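PDB 6Z8H: variant surface glycoprotein MITat 1.13, which probably forms the dense coat on the trypanosome surface that lets the parasite evade host immunity by switching between antigenically distinct versions. Local coordinates for residues T200-S208 with T214-L222; I349-E357 with W371-L379. One frame throughout, in Å; residues are numbered along the deposited sequence.

Contact 1: T200-S208 with T214-L222; sequences TCASGVGQS and TAVEANTHL
Ala202 and His221 form the hydrogen-bonded pair where strand 194-202 ends and strand 221-229 begins, with the weak bond from Ala202 N to His221 O measuring 2.8 Å. Next to it Cys201 faces Leu222 as a non-hydrogen-bonded pair. Beyond these residues the two chains go on as loops, and side-chain polar groups take over from the ladder.

Two bonds join side chains of one loop to backbone atoms of the other. Ser203 OG gives its hydrogen to Thr214 O at 2.7 Å, coming from above the carbonyl plane. Gly204 N bonds to Glu217 OE2, also at 2.7 Å, and meets the carboxylate from above its plane. With chi1 at 56° and a further bend at chi2, the Glu217 chain curls back over its own turn, where OE1 takes a bond from Asn219 ND2 on its syn lone pair. The Glu217-Thr220 type I turn is braced from inside as well, by a nearly straight bond of 2.7 Å from Glu217 N to Thr220 OG1.

Stacking occurs on the face that carries Ala202 and His221. The Gln207 amide lies over one face of the His221 ring, their planes 15° apart, with CD offset toward the rim; Gln207 CG adds a CH-pi contact 4.0 Å from the ring centroid. The bend at chi2 (95°) lays the amide flat there. Gln207 NE2 also points to Asn219 O, at a separation of 2.5 Å that is doubtfully short.

Apolar contact is modest: Cys201 SG, disulfide-bonded to Cys211, touches Val216 CG2 at 3.9 Å. Val216 and Leu222 also pack on Phe140 and Ile138 of the second subunit. This is the end of an antiparallel beta hairpin with a long, disulfide-tied connection, here located at the dimer interface.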
# COMPACT_ATOMS: atom_id res chain seq x y z
N THR A 200 -41.27 -12.63 19.29
CA THR A 200 -41.90 -13.77 19.96
C THR A 200 -42.82 -13.24 21.05
O THR A 200 -42.40 -12.42 21.87
CB THR A 200 -40.84 -14.67 20.64
OG1 THR A 200 -39.77 -14.94 19.71
CG2 THR A 200 -41.45 -15.96 21.16
N CYS A 201 -44.07 -13.72 21.06
CA CYS A 201 -45.04 -13.35 22.09
C CYS A 201 -45.68 -14.59 22.68
O CYS A 201 -45.82 -15.65 22.07
CB CYS A 201 -46.07 -12.34 21.57
SG CYS A 201 -47.22 -11.63 22.81
N ALA A 202 -46.04 -14.46 23.92
CA ALA A 202 -46.64 -15.63 24.54
C ALA A 202 -47.47 -15.10 25.68
O ALA A 202 -46.90 -14.52 26.60
CB ALA A 202 -45.55 -16.56 25.06
N SER A 203 -48.77 -15.29 25.60
CA SER A 203 -49.72 -14.86 26.61
C SER A 203 -50.31 -16.09 27.27
O SER A 203 -50.24 -17.19 26.71
CB SER A 203 -50.80 -14.00 25.95
OG SER A 203 -51.31 -14.66 24.81
N GLY A 204 -50.82 -15.89 28.47
CA GLY A 204 -51.39 -16.97 29.26
C GLY A 204 -50.38 -17.59 30.22
O GLY A 204 -49.16 -17.39 30.11
N VAL A 205 -50.93 -18.35 31.17
CA VAL A 205 -50.11 -19.04 32.16
C VAL A 205 -49.34 -20.16 31.47
O VAL A 205 -49.91 -20.95 30.70
CB VAL A 205 -50.97 -19.60 33.31
CG1 VAL A 205 -50.07 -20.11 34.45
CG2 VAL A 205 -51.95 -18.56 33.83
N GLY A 206 -48.05 -20.24 31.74
CA GLY A 206 -47.20 -21.21 31.08
C GLY A 206 -46.63 -20.76 29.75
O GLY A 206 -45.72 -21.42 29.25
N GLN A 207 -47.15 -19.67 29.17
CA GLN A 207 -46.66 -19.14 27.89
C GLN A 207 -46.64 -20.24 26.82
O GLN A 207 -45.62 -20.48 26.16
CB GLN A 207 -45.29 -18.48 28.05
CG GLN A 207 -45.28 -17.29 29.01
CD GLN A 207 -44.85 -17.68 30.42
OE1 GLN A 207 -44.05 -18.59 30.62
NE2 GLN A 207 -45.38 -16.97 31.42
N SER A 208 -47.80 -20.88 26.63
CA SER A 208 -47.97 -21.90 25.61
C SER A 208 -48.92 -21.48 24.50
O SER A 208 -48.94 -22.14 23.45
CB SER A 208 -48.48 -23.21 26.23
OG SER A 208 -49.71 -23.02 26.89
N THR A 214 -54.94 -14.95 22.42
CA THR A 214 -55.08 -14.50 23.82
C THR A 214 -54.45 -13.12 24.02
O THR A 214 -53.25 -13.00 23.80
CB THR A 214 -54.40 -15.52 24.73
OG1 THR A 214 -55.08 -16.76 24.58
CG2 THR A 214 -54.41 -15.09 26.17
N ALA A 215 -55.14 -12.11 24.53
CA ALA A 215 -54.53 -10.77 24.67
C ALA A 215 -53.35 -10.84 25.67
O ALA A 215 -53.37 -11.60 26.59
CB ALA A 215 -55.53 -9.71 25.05
N VAL A 216 -52.30 -10.07 25.42
CA VAL A 216 -51.16 -9.88 26.31
C VAL A 216 -51.66 -9.67 27.73
O VAL A 216 -52.50 -8.80 28.00
CB VAL A 216 -50.32 -8.69 25.83
CG1 VAL A 216 -49.28 -8.32 26.88
CG2 VAL A 216 -49.64 -9.00 24.49
N GLU A 217 -51.14 -10.48 28.65
CA GLU A 217 -51.58 -10.45 30.04
C GLU A 217 -50.37 -10.59 30.96
O GLU A 217 -49.23 -10.38 30.55
CB GLU A 217 -52.67 -11.52 30.24
CG GLU A 217 -52.26 -12.92 29.85
CD GLU A 217 -51.58 -13.67 30.97
OE1 GLU A 217 -52.01 -13.55 32.13
OE2 GLU A 217 -50.57 -14.35 30.68
N ALA A 218 -50.61 -10.90 32.23
CA ALA A 218 -49.59 -10.76 33.25
C ALA A 218 -48.51 -11.83 33.17
O ALA A 218 -47.39 -11.58 33.64
CB ALA A 218 -50.24 -10.79 34.64
N ASN A 219 -48.80 -12.99 32.58
CA ASN A 219 -47.79 -14.03 32.40
C ASN A 219 -47.09 -13.91 31.05
O ASN A 219 -46.31 -14.80 30.71
CB ASN A 219 -48.42 -15.41 32.53
CG ASN A 219 -49.06 -15.62 33.87
OD1 ASN A 219 -48.38 -15.96 34.84
ND2 ASN A 219 -50.36 -15.40 33.94
N THR A 220 -47.39 -12.88 30.26
CA THR A 220 -46.93 -12.81 28.87
C THR A 220 -45.42 -12.53 28.75
O THR A 220 -44.85 -11.75 29.52
CB THR A 220 -47.75 -11.74 28.13
OG1 THR A 220 -49.12 -12.15 28.01
CG2 THR A 220 -47.21 -11.49 26.71
N HIS A 221 -44.77 -13.26 27.85
CA HIS A 221 -43.40 -12.99 27.44
C HIS A 221 -43.41 -12.36 26.06
O HIS A 221 -43.95 -12.94 25.11
CB HIS A 221 -42.52 -14.24 27.44
CG HIS A 221 -42.25 -14.80 28.81
ND1 HIS A 221 -41.25 -15.72 29.06
CD2 HIS A 221 -42.84 -14.56 30.00
CE1 HIS A 221 -41.25 -16.03 30.34
NE2 HIS A 221 -42.19 -15.33 30.94
N LEU A 222 -42.77 -11.20 25.93
CA LEU A 222 -42.67 -10.48 24.66
C LEU A 222 -41.19 -10.27 24.39
O LEU A 222 -40.52 -9.64 25.20
CB LEU A 222 -43.35 -9.12 24.74
CG LEU A 222 -43.34 -8.15 23.55
CD1 LEU A 222 -43.96 -8.75 22.33
CD2 LEU A 222 -44.09 -6.88 23.96

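Contact 2: I349-E357 with W371-L379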
# COMPACT_ATOMS: atom_id res chain seq x y z
N ILE A 349 39.62 -3.10 -8.47
CA ILE A 349 39.25 -1.71 -8.76
C ILE A 349 39.88 -0.82 -7.71
O ILE A 349 40.26 -1.29 -6.63
CB ILE A 349 37.73 -1.50 -8.76
CG1 ILE A 349 37.11 -1.95 -7.44
CG2 ILE A 349 37.09 -2.27 -9.93
CD1 ILE A 349 35.65 -1.55 -7.27
N PRO A 350 40.03 0.47 -8.00
CA PRO A 350 40.61 1.39 -7.01
C PRO A 350 39.71 1.57 -5.80
O PRO A 350 38.48 1.56 -5.90
CB PRO A 350 40.74 2.72 -7.78
CG PRO A 350 40.56 2.39 -9.19
CD PRO A 350 39.76 1.11 -9.29
N LYS A 351 40.35 1.80 -4.64
CA LYS A 351 39.69 2.05 -3.37
C LYS A 351 40.34 3.25 -2.68
O LYS A 351 41.57 3.32 -2.59
CB LYS A 351 39.84 0.83 -2.45
CG LYS A 351 39.21 0.98 -1.09
CD LYS A 351 39.41 -0.25 -0.20
CE LYS A 351 40.77 -0.26 0.48
NZ LYS A 351 40.81 -1.28 1.58
N ALA A 352 39.52 4.18 -2.18
CA ALA A 352 40.04 5.31 -1.43
C ALA A 352 40.66 4.85 -0.12
O ALA A 352 40.23 3.87 0.49
CB ALA A 352 38.90 6.31 -1.16
N ASP A 353 41.68 5.58 0.32
CA ASP A 353 42.37 5.33 1.58
C ASP A 353 43.30 6.50 1.89
O ASP A 353 43.98 7.00 0.99
CB ASP A 353 43.18 4.03 1.47
CG ASP A 353 43.64 3.51 2.83
OD1 ASP A 353 42.91 2.69 3.44
OD2 ASP A 353 44.72 3.94 3.28
N PRO A 354 43.36 6.96 3.13
CA PRO A 354 44.12 8.19 3.42
C PRO A 354 45.61 8.03 3.18
O PRO A 354 46.26 8.97 2.70
CB PRO A 354 43.80 8.47 4.90
CG PRO A 354 42.52 7.75 5.17
CD PRO A 354 42.53 6.54 4.27
N PRO A 355 46.22 6.87 3.50
CA PRO A 355 47.62 6.66 3.09
C PRO A 355 47.91 6.67 1.59
O PRO A 355 49.10 6.66 1.21
CB PRO A 355 47.96 5.27 3.66
CG PRO A 355 47.16 5.19 4.90
CD PRO A 355 45.90 6.06 4.69
N GLY A 356 46.90 6.68 0.73
CA GLY A 356 47.18 6.42 -0.67
C GLY A 356 46.20 5.43 -1.23
O GLY A 356 45.75 4.51 -0.53
N GLU A 357 45.82 5.61 -2.49
CA GLU A 357 44.80 4.77 -3.08
C GLU A 357 45.23 3.31 -3.03
O GLU A 357 46.39 2.98 -3.28
CB GLU A 357 44.56 5.22 -4.52
CG GLU A 357 43.65 4.32 -5.32
CD GLU A 357 43.45 4.82 -6.75
OE1 GLU A 357 42.58 5.69 -6.99
OE2 GLU A 357 44.20 4.35 -7.64
N TRP A 371 31.70 1.65 -6.13
CA TRP A 371 31.83 1.41 -7.56
C TRP A 371 31.89 2.72 -8.34
O TRP A 371 32.70 2.87 -9.26
CB TRP A 371 30.66 0.56 -8.04
CG TRP A 371 30.62 -0.78 -7.37
CD1 TRP A 371 31.68 -1.47 -6.86
CD2 TRP A 371 29.46 -1.59 -7.13
NE1 TRP A 371 31.26 -2.67 -6.34
CE2 TRP A 371 29.90 -2.77 -6.48
CE3 TRP A 371 28.10 -1.43 -7.38
CZ2 TRP A 371 29.03 -3.78 -6.09
CZ3 TRP A 371 27.23 -2.43 -6.99
CH2 TRP A 371 27.70 -3.60 -6.35
N GLY A 372 31.03 3.68 -7.99
CA GLY A 372 31.11 4.99 -8.60
C GLY A 372 32.44 5.67 -8.39
O GLY A 372 32.99 6.28 -9.32
N ASP A 373 32.95 5.65 -7.15
CA ASP A 373 34.27 6.20 -6.86
C ASP A 373 35.32 5.52 -7.72
O ASP A 373 36.22 6.17 -8.27
CB ASP A 373 34.59 5.99 -5.38
CG ASP A 373 35.73 6.82 -4.89
OD1 ASP A 373 36.17 7.74 -5.61
OD2 ASP A 373 36.18 6.61 -3.74
N ALA A 374 35.23 4.19 -7.84
CA ALA A 374 36.19 3.47 -8.66
C ALA A 374 36.14 3.94 -10.11
O ALA A 374 37.18 4.09 -10.76
CB ALA A 374 35.94 1.97 -8.57
N ILE A 375 34.93 4.13 -10.64
CA ILE A 375 34.81 4.57 -12.03
C ILE A 375 35.49 5.93 -12.22
O ILE A 375 36.23 6.15 -13.18
CB ILE A 375 33.32 4.61 -12.44
CG1 ILE A 375 32.74 3.19 -12.49
CG2 ILE A 375 33.13 5.33 -13.76
CD1 ILE A 375 31.27 3.12 -12.83
N ALA A 376 35.22 6.87 -11.32
CA ALA A 376 35.87 8.17 -11.44
C ALA A 376 37.39 8.02 -11.39
O ALA A 376 38.11 8.68 -12.15
CB ALA A 376 35.36 9.08 -10.32
N ARG A 377 37.89 7.18 -10.48
CA ARG A 377 39.33 7.04 -10.30
C ARG A 377 39.97 6.36 -11.51
O ARG A 377 41.06 6.75 -11.95
CB ARG A 377 39.61 6.28 -9.00
CG ARG A 377 39.24 7.06 -7.75
CD ARG A 377 39.23 6.22 -6.45
NE ARG A 377 39.08 7.08 -5.29
CZ ARG A 377 40.09 7.53 -4.54
NH1 ARG A 377 41.34 7.15 -4.78
NH2 ARG A 377 39.87 8.35 -3.54
N LEU A 378 39.26 5.38 -12.08
CA LEU A 378 39.77 4.70 -13.27
C LEU A 378 39.81 5.64 -14.47
O LEU A 378 40.75 5.58 -15.28
CB LEU A 378 38.89 3.48 -13.61
CG LEU A 378 39.03 2.31 -12.65
CD1 LEU A 378 37.79 1.44 -12.68
CD2 LEU A 378 40.27 1.50 -12.97
N LEU A 379 38.80 6.50 -14.63
CA LEU A 379 38.82 7.44 -15.74
C LEU A 379 39.88 8.51 -15.53
O LEU A 379 40.54 8.95 -16.48
CB LEU A 379 37.43 8.04 -15.95
CG LEU A 379 36.31 7.08 -16.36
CD1 LEU A 379 34.99 7.77 -16.29
CD2 LEU A 379 36.56 6.57 -17.76
O HOH W 1 36.54 4.03 -2.67
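A short two-stranded antiparallel hairpin, strands 348-351 and 358-361, rests against helix 368-383, and this contact joins its first strand and connecting loop to one side of that helix. Strand segment 349-351 crosses helix segment 371-379 at 106°, the two axes 7.3 Å apart at their closest.

Pro350 sits in the middle of the apolar part. Its ring rests on Ala374, Arg377 and Leu378: Pro350 CD is 3.6 Å from Leu378 CG, the two side chains crossing at about a right angle, while Pro350 CB lies against Arg377 CB. Farther toward the start of the helix segment, Ile349 CD1 touches Ala374 CB at 3.8 Å and approaches the Trp371 ring at its edge, near CD1. A chi1 of 56°, with CG1 between the backbone N and carbonyl carbon, carries Ile349 CD1 to both.

Arg377 carries the polar half. Its chain, extended from CG to NE, runs past Glu357 in the opposite direction, and NH1 bonds to the anti lone pair of Glu357 OE1 at 2.9 Å, with the oxygen in the guanidinium plane although the carboxylate is turned 57° from it. At a different part of the guanidinium edge, NE bonds to Asp373 OD1 at 3.0 Å, meeting that carboxylate from above its plane. Ala352 covers one guanidinium face, its CB 3.3 Å from NH2. Two carboxylates therefore fix the rotation of the group within this chain, and Glu311 of the second subunit makes a further salt bridge to NH1. A water accepts from Ala352 N and donates to Asp373 OD2 at 2.8 Å, tying the loop to the same acid.

Together these form a beta hairpin packed across a helix, with a proline-centred apolar patch beside a Glu357-Arg377-Asp373 salt-bridge network that reaches Glu311 of the second subunit.

How the contacts relate
Contact 1 and contact 2 lie on opposite sides of the chain's centre, their own centres 96 Å apart and their nearest atoms about 73 Å apart, so neither can touch the other. They follow in series along the chain: the hairpin end at 200-222 is complete before the 349-379 region begins. Contact 1 lies at an end of the five-stranded sheet, whereas contact 2 belongs to a small hairpin with its helix, where Ile349 and Trp371 pack on the long helix 34-75. What they share is the second subunit, which contact 1 meets through apolar packing and backbone hydrogen bonds from Val216, and contact 2 through packing and charged side chains.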